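Inactive dihydropteroate synthase 2 (Mycobacterium tuberculosis, PDB 2VP8) probably lacks dihydropteroate synthase activity and a role in folate metabolism, and is thought to bind the pterin pyrophosphate substrate very weakly but also the inhibitor dapsone. Local coordinates at residues 71-82 with 110-121. Numbering follows the deposited sequence.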
loop_
_atom_site.group_PDB
_atom_site.type_symbol
_atom_site.label_atom_id
_atom_site.label_comp_id
_atom_site.label_asym_id
_atom_site.label_seq_id
_atom_site.Cartn_x
_atom_site.Cartn_y
_atom_site.Cartn_z
ATOM N N VAL B 71 -16.780 19.372 6.409
ATOM C CA VAL B 71 -17.443 18.325 7.178
ATOM C C VAL B 71 -18.377 17.531 6.274
ATOM O O VAL B 71 -18.277 16.305 6.211
ATOM C CB VAL B 71 -18.199 18.884 8.404
ATOM C CG1 VAL B 71 -19.033 17.790 9.080
ATOM C CG2 VAL B 71 -17.223 19.484 9.384
ATOM N N HIS B 72 -19.258 18.222 5.557
ATOM C CA HIS B 72 -20.228 17.540 4.711
ATOM C C HIS B 72 -19.552 16.573 3.750
ATOM O O HIS B 72 -20.067 15.482 3.508
ATOM C CB HIS B 72 -21.076 18.527 3.915
ATOM C CG HIS B 72 -21.992 19.359 4.752
ATOM N ND1 HIS B 72 -22.237 20.687 4.482
ATOM C CD2 HIS B 72 -22.725 19.054 5.848
ATOM C CE1 HIS B 72 -23.081 21.164 5.379
ATOM N NE2 HIS B 72 -23.393 20.193 6.217
ATOM N N ARG B 73 -18.403 16.979 3.212
ATOM C CA ARG B 73 -17.670 16.173 2.250
ATOM C C ARG B 73 -17.073 14.937 2.928
ATOM O O ARG B 73 -17.210 13.819 2.428
ATOM C CB ARG B 73 -16.579 17.011 1.582
ATOM C CG ARG B 73 -16.448 16.789 0.082
ATOM C CD ARG B 73 -15.232 17.508 -0.535
ATOM N NE ARG B 73 -15.250 18.964 -0.332
ATOM C CZ ARG B 73 -14.439 19.626 0.503
ATOM N NH1 ARG B 73 -13.528 18.967 1.229
ATOM N NH2 ARG B 73 -14.534 20.953 0.617
ATOM N N ALA B 74 -16.434 15.139 4.078
ATOM C CA ALA B 74 -15.819 14.036 4.814
ATOM C C ALA B 74 -16.838 12.971 5.219
ATOM O O ALA B 74 -16.581 11.764 5.076
ATOM C CB ALA B 74 -15.074 14.555 6.033
ATOM N N VAL B 75 -17.989 13.410 5.719
ATOM C CA VAL B 75 -19.064 12.486 6.055
ATOM C C VAL B 75 -19.513 11.722 4.813
ATOM O O VAL B 75 -19.629 10.495 4.842
ATOM C CB VAL B 75 -20.267 13.216 6.684
ATOM C CG1 VAL B 75 -21.372 12.239 7.020
ATOM C CG2 VAL B 75 -19.839 13.960 7.933
ATOM N N ALA B 76 -19.755 12.463 3.729
ATOM C CA ALA B 76 -20.206 11.911 2.452
ATOM C C ALA B 76 -19.244 10.853 1.911
ATOM O O ALA B 76 -19.659 9.921 1.227
ATOM C CB ALA B 76 -20.367 13.024 1.441
ATOM N N ASP B 77 -17.960 11.013 2.216
ATOM C CA ASP B 77 -16.932 10.131 1.706
ATOM C C ASP B 77 -16.578 9.063 2.729
ATOM O O ASP B 77 -15.643 8.282 2.522
ATOM C CB ASP B 77 -15.693 10.940 1.317
ATOM C CG ASP B 77 -15.896 11.751 0.050
ATOM O OD1 ASP B 77 -16.993 11.690 -0.543
ATOM O OD2 ASP B 77 -14.960 12.458 -0.356
ATOM N N GLY B 78 -17.313 9.047 3.840
ATOM C CA GLY B 78 -17.230 7.964 4.815
ATOM C C GLY B 78 -16.258 8.153 5.961
ATOM O O GLY B 78 -15.713 7.171 6.482
ATOM N N ALA B 79 -16.032 9.404 6.360
ATOM C CA ALA B 79 -15.216 9.684 7.545
ATOM C C ALA B 79 -15.904 9.111 8.778
ATOM O O ALA B 79 -17.119 9.271 8.962
ATOM C CB ALA B 79 -14.993 11.169 7.714
ATOM N N ASP B 80 -15.130 8.434 9.614
ATOM C CA ASP B 80 -15.685 7.813 10.804
ATOM C C ASP B 80 -15.581 8.768 11.974
ATOM O O ASP B 80 -16.406 8.739 12.887
ATOM C CB ASP B 80 -14.958 6.515 11.091
ATOM C CG ASP B 80 -15.156 5.505 9.997
ATOM O OD1 ASP B 80 -16.299 4.996 9.864
ATOM O OD2 ASP B 80 -14.181 5.236 9.263
ATOM N N VAL B 81 -14.553 9.614 11.924
ATOM C CA VAL B 81 -14.343 10.658 12.903
ATOM C C VAL B 81 -14.116 11.965 12.158
ATOM O O VAL B 81 -13.441 11.984 11.138
ATOM C CB VAL B 81 -13.125 10.347 13.795
ATOM C CG1 VAL B 81 -12.887 11.462 14.799
ATOM C CG2 VAL B 81 -13.314 9.020 14.528
ATOM N N ILE B 82 -14.713 13.044 12.653
ATOM C CA ILE B 82 -14.368 14.379 12.210
ATOM C C ILE B 82 -13.519 14.982 13.313
ATOM O O ILE B 82 -13.966 15.139 14.449
ATOM C CB ILE B 82 -15.621 15.269 11.946
ATOM C CG1 ILE B 82 -16.601 14.579 10.987
ATOM C CG2 ILE B 82 -15.218 16.645 11.404
ATOM C CD1 ILE B 82 -16.049 14.329 9.604
ATOM N N TRP B 110 -22.604 23.026 16.036
ATOM C CA TRP B 110 -23.213 22.899 14.718
ATOM C C TRP B 110 -23.055 21.484 14.177
ATOM O O TRP B 110 -24.006 20.916 13.629
ATOM C CB TRP B 110 -22.633 23.897 13.707
ATOM C CG TRP B 110 -23.125 23.591 12.318
ATOM C CD1 TRP B 110 -24.315 23.979 11.766
ATOM C CD2 TRP B 110 -22.468 22.783 11.327
ATOM N NE1 TRP B 110 -24.428 23.486 10.493
ATOM C CE2 TRP B 110 -23.312 22.747 10.195
ATOM C CE3 TRP B 110 -21.245 22.099 11.284
ATOM C CZ2 TRP B 110 -22.978 22.041 9.030
ATOM C CZ3 TRP B 110 -20.907 21.403 10.120
ATOM C CH2 TRP B 110 -21.773 21.381 9.011
ATOM N N LEU B 111 -21.853 20.930 14.329
ATOM C CA LEU B 111 -21.523 19.626 13.772
ATOM C C LEU B 111 -22.416 18.564 14.388
ATOM O O LEU B 111 -22.996 17.746 13.674
ATOM C CB LEU B 111 -20.025 19.333 13.980
ATOM C CG LEU B 111 -19.251 18.047 13.623
ATOM C CD1 LEU B 111 -19.918 17.130 12.610
ATOM C CD2 LEU B 111 -17.866 18.420 13.151
ATOM N N ARG B 112 -22.547 18.606 15.712
ATOM C CA ARG B 112 -23.396 17.678 16.454
ATOM C C ARG B 112 -24.855 17.821 16.015
ATOM O O ARG B 112 -25.586 16.827 15.940
ATOM C CB ARG B 112 -23.265 17.934 17.954
ATOM C CG ARG B 112 -24.054 16.985 18.853
ATOM C CD ARG B 112 -23.194 15.860 19.366
ATOM N NE ARG B 112 -23.020 14.857 18.337
ATOM C CZ ARG B 112 -21.998 14.011 18.249
ATOM N NH1 ARG B 112 -21.008 14.017 19.136
ATOM N NH2 ARG B 112 -21.971 13.156 17.235
ATOM N N GLY B 113 -25.262 19.057 15.719
ATOM C CA GLY B 113 -26.615 19.352 15.262
ATOM C C GLY B 113 -26.908 18.711 13.923
ATOM O O GLY B 113 -27.972 18.113 13.740
ATOM N N ALA B 114 -25.951 18.827 12.998
ATOM C CA ALA B 114 -26.106 18.358 11.619
ATOM C C ALA B 114 -25.975 16.846 11.532
ATOM O O ALA B 114 -26.710 16.181 10.804
ATOM C CB ALA B 114 -25.072 19.014 10.733
ATOM N N TYR B 115 -25.031 16.310 12.295
ATOM C CA TYR B 115 -24.740 14.898 12.272
ATOM C C TYR B 115 -24.760 14.332 13.681
ATOM O O TYR B 115 -23.712 14.217 14.317
ATOM C CB TYR B 115 -23.380 14.681 11.637
ATOM C CG TYR B 115 -23.321 15.076 10.182
ATOM C CD1 TYR B 115 -22.708 16.261 9.784
ATOM C CD2 TYR B 115 -23.870 14.258 9.208
ATOM C CE1 TYR B 115 -22.643 16.615 8.447
ATOM C CE2 TYR B 115 -23.815 14.601 7.881
ATOM C CZ TYR B 115 -23.201 15.774 7.502
ATOM O OH TYR B 115 -23.171 16.094 6.170
ATOM N N PRO B 116 -25.958 13.970 14.172
ATOM C CA PRO B 116 -26.122 13.537 15.562
ATOM C C PRO B 116 -25.321 12.284 15.902
ATOM O O PRO B 116 -24.869 12.141 17.036
ATOM C CB PRO B 116 -27.625 13.248 15.674
ATOM C CG PRO B 116 -28.250 13.958 14.522
ATOM C CD PRO B 116 -27.230 13.936 13.432
ATOM N N ASP B 117 -25.139 11.395 14.929
ATOM C CA ASP B 117 -24.482 10.114 15.169
ATOM C C ASP B 117 -23.013 10.102 14.745
ATOM O O ASP B 117 -22.384 9.038 14.656
ATOM C CB ASP B 117 -25.253 9.002 14.462
ATOM C CG ASP B 117 -26.544 8.665 15.163
ATOM O OD1 ASP B 117 -26.478 8.182 16.315
ATOM O OD2 ASP B 117 -27.625 8.883 14.572
ATOM N N GLN B 118 -22.467 11.284 14.481
ATOM C CA GLN B 118 -21.102 11.383 13.982
ATOM C C GLN B 118 -20.143 11.403 15.146
ATOM O O GLN B 118 -20.367 12.102 16.124
ATOM C CB GLN B 118 -20.912 12.644 13.133
ATOM C CG GLN B 118 -19.509 12.815 12.570
ATOM C CD GLN B 118 -19.117 11.682 11.650
ATOM O OE1 GLN B 118 -19.813 11.398 10.681
ATOM N NE2 GLN B 118 -18.001 11.027 11.949
ATOM N N LEU B 119 -19.072 10.636 15.052
ATOM C CA LEU B 119 -18.087 10.671 16.107
ATOM C C LEU B 119 -17.205 11.893 15.890
ATOM O O LEU B 119 -16.591 12.046 14.837
ATOM C CB LEU B 119 -17.330 9.341 16.167
ATOM C CG LEU B 119 -15.989 9.108 16.852
ATOM C CD1 LEU B 119 -15.850 9.782 18.186
ATOM C CD2 LEU B 119 -15.789 7.621 16.984
ATOM N N ILE B 120 -17.191 12.781 16.876
ATOM C CA ILE B 120 -16.445 14.027 16.788
ATOM C C ILE B 120 -15.245 13.981 17.717
ATOM O O ILE B 120 -15.369 13.613 18.888
ATOM C CB ILE B 120 -17.323 15.252 17.168
ATOM C CG1 ILE B 120 -18.521 15.382 16.226
ATOM C CG2 ILE B 120 -16.498 16.541 17.148
ATOM C CD1 ILE B 120 -19.652 16.224 16.786
ATOM N N SER B 121 -14.080 14.353 17.195
ATOM C CA SER B 121 -12.906 14.532 18.045
ATOM C C SER B 121 -12.387 15.958 17.976
ATOM O O SER B 121 -12.563 16.656 16.966
ATOM C CB SER B 121 -11.799 13.539 17.692
ATOM O OG SER B 121 -11.255 13.800 16.418
HETATM O O HOH W 1 -22.581 15.000 3.873
HETATM O O HOH W 2 -18.987 8.446 13.548
#
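Ile82 pairs with Ile120 in two parallel strands, its N donating to Leu119 O (3.0 Å) and its O accepting from Ser121 N (2.9 Å). Beside this pairing, a water links Asp80 O to Leu119 N. Outside the sheet, helices 71-76 and 110-114 run at 44° to each other, 12.1 Å apart at closest approach, a separation that side chains span. Each segment runs from a helix into the next strand, and strands 81-85 and 119-123 are neighbours in the TIM barrel of the DHPS family, with Val81 and Leu119 on one face of the sheet and Ile82 and Ile120 on the other, the helix side. There the two branches of Ile82 serve two partners: CG2, anti to its backbone N, lies 3.6 Å from Leu111 CD2, and CG1 lies against Gln118 CG. Gln118, bent at chi2 (61°), thus lends its aliphatic part to the core and brings NE2 to 2.9 Å from Asp80 O. Farther out, Val75 uses both methyls on Tyr115, CG2 over the ring centre in a CH-pi contact (3.8 Å to the centroid) and CG1 near CE2. Val71 CG1 fills the angle between Leu111 CD1 and Tyr115 CE1. At the partly exposed margin, which suits rings carrying polar atoms, His72 NE2 comes 3.4 Å from Trp110 CZ2, the planes oblique at 70°; His72 meets Tyr115 rim to rim, and another water bridges His72 O and Tyr115 OH.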